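Local coordinates for AbiEi antitoxin C-terminal domain-containing protein (Mycobacterium tuberculosis, PDB 1ZEL), which is of unknown function but probably binds DNA through a winged helix-turn-helix and resembles the antitoxins of AbiE-type systems, at residues I124-P129 with S140-V145. Sequence-based numbering, arbitrary orientation. Where two conformers were deposited one is given.
Sequences IPIWLP and SYVSVV
Ile124, Pro125, Ile126 and Trp127 pair in parallel register with Val142, Ser143, Val144 and Val145 in a three-stranded mixed sheet, with 124-127 in the middle, 142-145 outermost within the chain and 103-104 antiparallel. The pair belongs to the AbiEi antitoxin C-terminal family region, and its connection contains neither helix nor strand. As parallel pairing requires, Ile124 bonds Tyr141 O and Ser143 N, and Ile126 bonds Ser143 O and Val145 N, each through its own N and O. Ile126 N meets Ser143 O at 2.9 Å almost in line with the carbonyl (C=O...N 174°), whereas Ser143 N stands above the carbonyl plane of Ile124 O. A last, weak rung joins Leu128 N to Val145 O at 3.5 Å.

One face carries Ile124, Ile126, Val142 and Val144. Ile126 has CG1 wedged between its own N and carbonyl carbon (chi1 62°), which leans this branch toward strand 142-145, 4.1 Å from Val144 CG2. Val144 CG1 also meets Leu128 CB at 3.9 Å. Leu90 of helix 88-96 packs against Ile124, Ile126 and Val142.

On the other face Ser143 OG lies 3.5 Å from Pro125 CA, and Val145 CG1 reaches Trp127 CB at 4.0 Å. The indole is anchored by an NE1 bond to Ile147 O; Trp127 CG points away from the backbone N (chi1 168°), which brings CD1 to 3.4 Å from Val145 O, oblique to the ring.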
ATOM      1  N   ILE A 124      -6.355   1.807  -2.097  1.00 20.99           N
ATOM      2  CA  ILE A 124      -5.073   1.284  -1.592  1.00 19.30           C
ATOM      3  C   ILE A 124      -3.933   2.109  -2.144  1.00 19.35           C
ATOM      4  O   ILE A 124      -3.723   2.147  -3.363  1.00 19.99           O
ATOM      5  CB  ILE A 124      -4.860  -0.204  -1.978  1.00 20.13           C
ATOM      6  CG1 ILE A 124      -6.055  -1.058  -1.512  1.00 22.44           C
ATOM      7  CG2 ILE A 124      -3.495  -0.705  -1.393  1.00 16.85           C
ATOM      8  CD1 ILE A 124      -6.528  -2.124  -2.544  1.00 24.82           C
ATOM      9  N   PRO A 125      -3.172   2.773  -1.263  1.00 20.34           N
ATOM     10  CA  PRO A 125      -2.012   3.537  -1.705  1.00 20.02           C
ATOM     11  C   PRO A 125      -0.837   2.634  -2.084  1.00 19.54           C
ATOM     12  O   PRO A 125      -0.383   1.798  -1.278  1.00 19.02           O
ATOM     13  CB  PRO A 125      -1.675   4.392  -0.480  1.00 19.73           C
ATOM     14  CG  PRO A 125      -2.104   3.529   0.669  1.00 20.93           C
ATOM     15  CD  PRO A 125      -3.348   2.830   0.203  1.00 20.39           C
ATOM     16  N   ILE A 126      -0.366   2.788  -3.315  1.00 18.79           N
ATOM     17  CA  ILE A 126       0.819   2.069  -3.779  1.00 17.82           C
ATOM     18  C   ILE A 126       1.834   2.999  -4.400  1.00 18.86           C
ATOM     19  O   ILE A 126       1.511   4.113  -4.791  1.00 21.19           O
ATOM     20  CB  ILE A 126       0.474   0.953  -4.827  1.00 17.52           C
ATOM     21  CG1 ILE A 126      -0.166   1.564  -6.086  1.00 17.41           C
ATOM     22  CG2 ILE A 126      -0.437  -0.119  -4.222  1.00 17.51           C
ATOM     23  CD1 ILE A 126      -0.327   0.541  -7.218  1.00 20.75           C
ATOM     24  N   TRP A 127       3.065   2.524  -4.501  1.00 18.60           N
ATOM     25  CA  TRP A 127       4.095   3.196  -5.272  1.00 18.37           C
ATOM     26  C   TRP A 127       4.306   2.343  -6.501  1.00 18.78           C
ATOM     27  O   TRP A 127       4.283   1.110  -6.401  1.00 17.24           O
ATOM     28  CB  TRP A 127       5.411   3.291  -4.456  1.00 20.12           C
ATOM     29  CG  TRP A 127       6.582   3.728  -5.354  1.00 21.34           C
ATOM     30  CD1 TRP A 127       6.862   4.997  -5.783  1.00 21.57           C
ATOM     31  CD2 TRP A 127       7.531   2.866  -6.002  1.00 23.46           C
ATOM     32  NE1 TRP A 127       7.963   4.980  -6.637  1.00 19.23           N
ATOM     33  CE2 TRP A 127       8.381   3.683  -6.786  1.00 23.31           C
ATOM     34  CE3 TRP A 127       7.750   1.482  -5.988  1.00 23.95           C
ATOM     35  CZ2 TRP A 127       9.438   3.157  -7.539  1.00 24.42           C
ATOM     36  CZ3 TRP A 127       8.788   0.964  -6.737  1.00 24.50           C
ATOM     37  CH2 TRP A 127       9.624   1.797  -7.502  1.00 22.38           C
ATOM     38  N   LEU A 128       4.471   2.992  -7.661  1.00 19.93           N
ATOM     39  CA  LEU A 128       4.843   2.312  -8.898  1.00 21.43           C
ATOM     40  C   LEU A 128       6.037   3.013  -9.524  1.00 23.01           C
ATOM     41  O   LEU A 128       6.079   4.234  -9.528  1.00 23.42           O
ATOM     42  CB  LEU A 128       3.685   2.382  -9.917  1.00 21.48           C
ATOM     43  CG  LEU A 128       2.623   1.281  -9.897  1.00 23.60           C
ATOM     44  CD1 LEU A 128       1.494   1.638 -10.885  1.00 25.77           C
ATOM     45  CD2 LEU A 128       3.232  -0.054 -10.230  1.00 21.62           C
ATOM     46  N   PRO A 129       6.988   2.252 -10.087  1.00 24.93           N
ATOM     47  CA  PRO A 129       8.071   2.915 -10.800  1.00 26.44           C
ATOM     48  C   PRO A 129       7.564   3.671 -12.047  1.00 27.13           C
ATOM     49  O   PRO A 129       6.506   3.328 -12.590  1.00 26.81           O
ATOM     50  CB  PRO A 129       8.988   1.767 -11.205  1.00 26.68           C
ATOM     51  CG  PRO A 129       8.244   0.565 -11.043  1.00 27.46           C
ATOM     52  CD  PRO A 129       7.132   0.787 -10.096  1.00 24.37           C
ATOM     53  N   SER A 140     -10.021   2.819  -9.705  1.00 25.79           N
ATOM     54  CA  SER A 140     -11.025   3.013  -8.652  1.00 26.43           C
ATOM     55  C   SER A 140     -10.643   2.401  -7.317  1.00 25.70           C
ATOM     56  O   SER A 140     -11.333   2.621  -6.320  1.00 27.08           O
ATOM     57  CB  SER A 140     -12.363   2.388  -9.056  1.00 26.43           C
ATOM     58  OG  SER A 140     -12.974   3.079 -10.133  1.00 32.99           O
ATOM     59  N   TYR A 141      -9.583   1.605  -7.307  1.00 24.49           N
ATOM     60  CA  TYR A 141      -9.228   0.753  -6.160  1.00 23.11           C
ATOM     61  C   TYR A 141      -7.897   1.121  -5.516  1.00 22.56           C
ATOM     62  O   TYR A 141      -7.638   0.745  -4.373  1.00 21.72           O
ATOM     63  CB  TYR A 141      -9.223  -0.739  -6.594  1.00 23.34           C
ATOM     64  CG  TYR A 141     -10.587  -1.193  -7.101  1.00 20.40           C
ATOM     65  CD1 TYR A 141     -10.918  -1.122  -8.454  1.00 23.94           C
ATOM     66  CD2 TYR A 141     -11.548  -1.648  -6.216  1.00 26.31           C
ATOM     67  CE1 TYR A 141     -12.178  -1.500  -8.904  1.00 21.96           C
ATOM     68  CE2 TYR A 141     -12.797  -2.032  -6.649  1.00 28.65           C
ATOM     69  CZ  TYR A 141     -13.108  -1.962  -7.987  1.00 27.82           C
ATOM     70  OH  TYR A 141     -14.366  -2.350  -8.373  1.00 32.47           O
ATOM     71  N   VAL A 142      -7.072   1.866  -6.245  1.00 22.39           N
ATOM     72  CA  VAL A 142      -5.705   2.145  -5.849  0.50 23.30           C
ATOM     73  C   VAL A 142      -5.384   3.632  -6.079  1.00 24.16           C
ATOM     74  O   VAL A 142      -5.924   4.238  -6.989  1.00 25.15           O
ATOM     75  CB  VAL A 142      -4.733   1.214  -6.645  0.50 23.86           C
ATOM     76  CG1 VAL A 142      -3.313   1.520  -6.344  0.50 22.18           C
ATOM     77  CG2 VAL A 142      -5.010  -0.257  -6.341  0.50 23.28           C
ATOM     78  N   SER A 143      -4.522   4.218  -5.253  1.00 24.74           N
ATOM     79  CA  SER A 143      -4.019   5.549  -5.556  1.00 25.40           C
ATOM     80  C   SER A 143      -2.517   5.389  -5.707  1.00 24.91           C
ATOM     81  O   SER A 143      -1.890   4.681  -4.925  1.00 26.14           O
ATOM     82  CB  SER A 143      -4.364   6.535  -4.447  1.00 25.66           C
ATOM     83  OG  SER A 143      -3.656   6.204  -3.284  1.00 30.28           O
ATOM     84  N   VAL A 144      -1.939   5.995  -6.740  1.00 23.64           N
ATOM     85  CA  VAL A 144      -0.548   5.736  -7.070  1.00 22.19           C
ATOM     86  C   VAL A 144       0.312   6.939  -6.715  1.00 22.72           C
ATOM     87  O   VAL A 144      -0.034   8.055  -7.060  1.00 21.36           O
ATOM     88  CB  VAL A 144      -0.369   5.407  -8.580  1.00 22.44           C
ATOM     89  CG1 VAL A 144       1.087   5.075  -8.863  1.00 22.24           C
ATOM     90  CG2 VAL A 144      -1.282   4.233  -9.011  1.00 20.31           C
ATOM     91  N   VAL A 145       1.416   6.711  -6.004  1.00 23.31           N
ATOM     92  CA  VAL A 145       2.376   7.766  -5.756  1.00 25.28           C
ATOM     93  C   VAL A 145       3.557   7.459  -6.656  1.00 26.50           C
ATOM     94  O   VAL A 145       3.929   6.299  -6.840  1.00 25.22           O
ATOM     95  CB  VAL A 145       2.740   7.909  -4.241  1.00 25.12           C
ATOM     96  CG1 VAL A 145       3.587   6.751  -3.755  1.00 26.18           C
ATOM     97  CG2 VAL A 145       3.463   9.245  -3.998  1.00 25.17           C
TER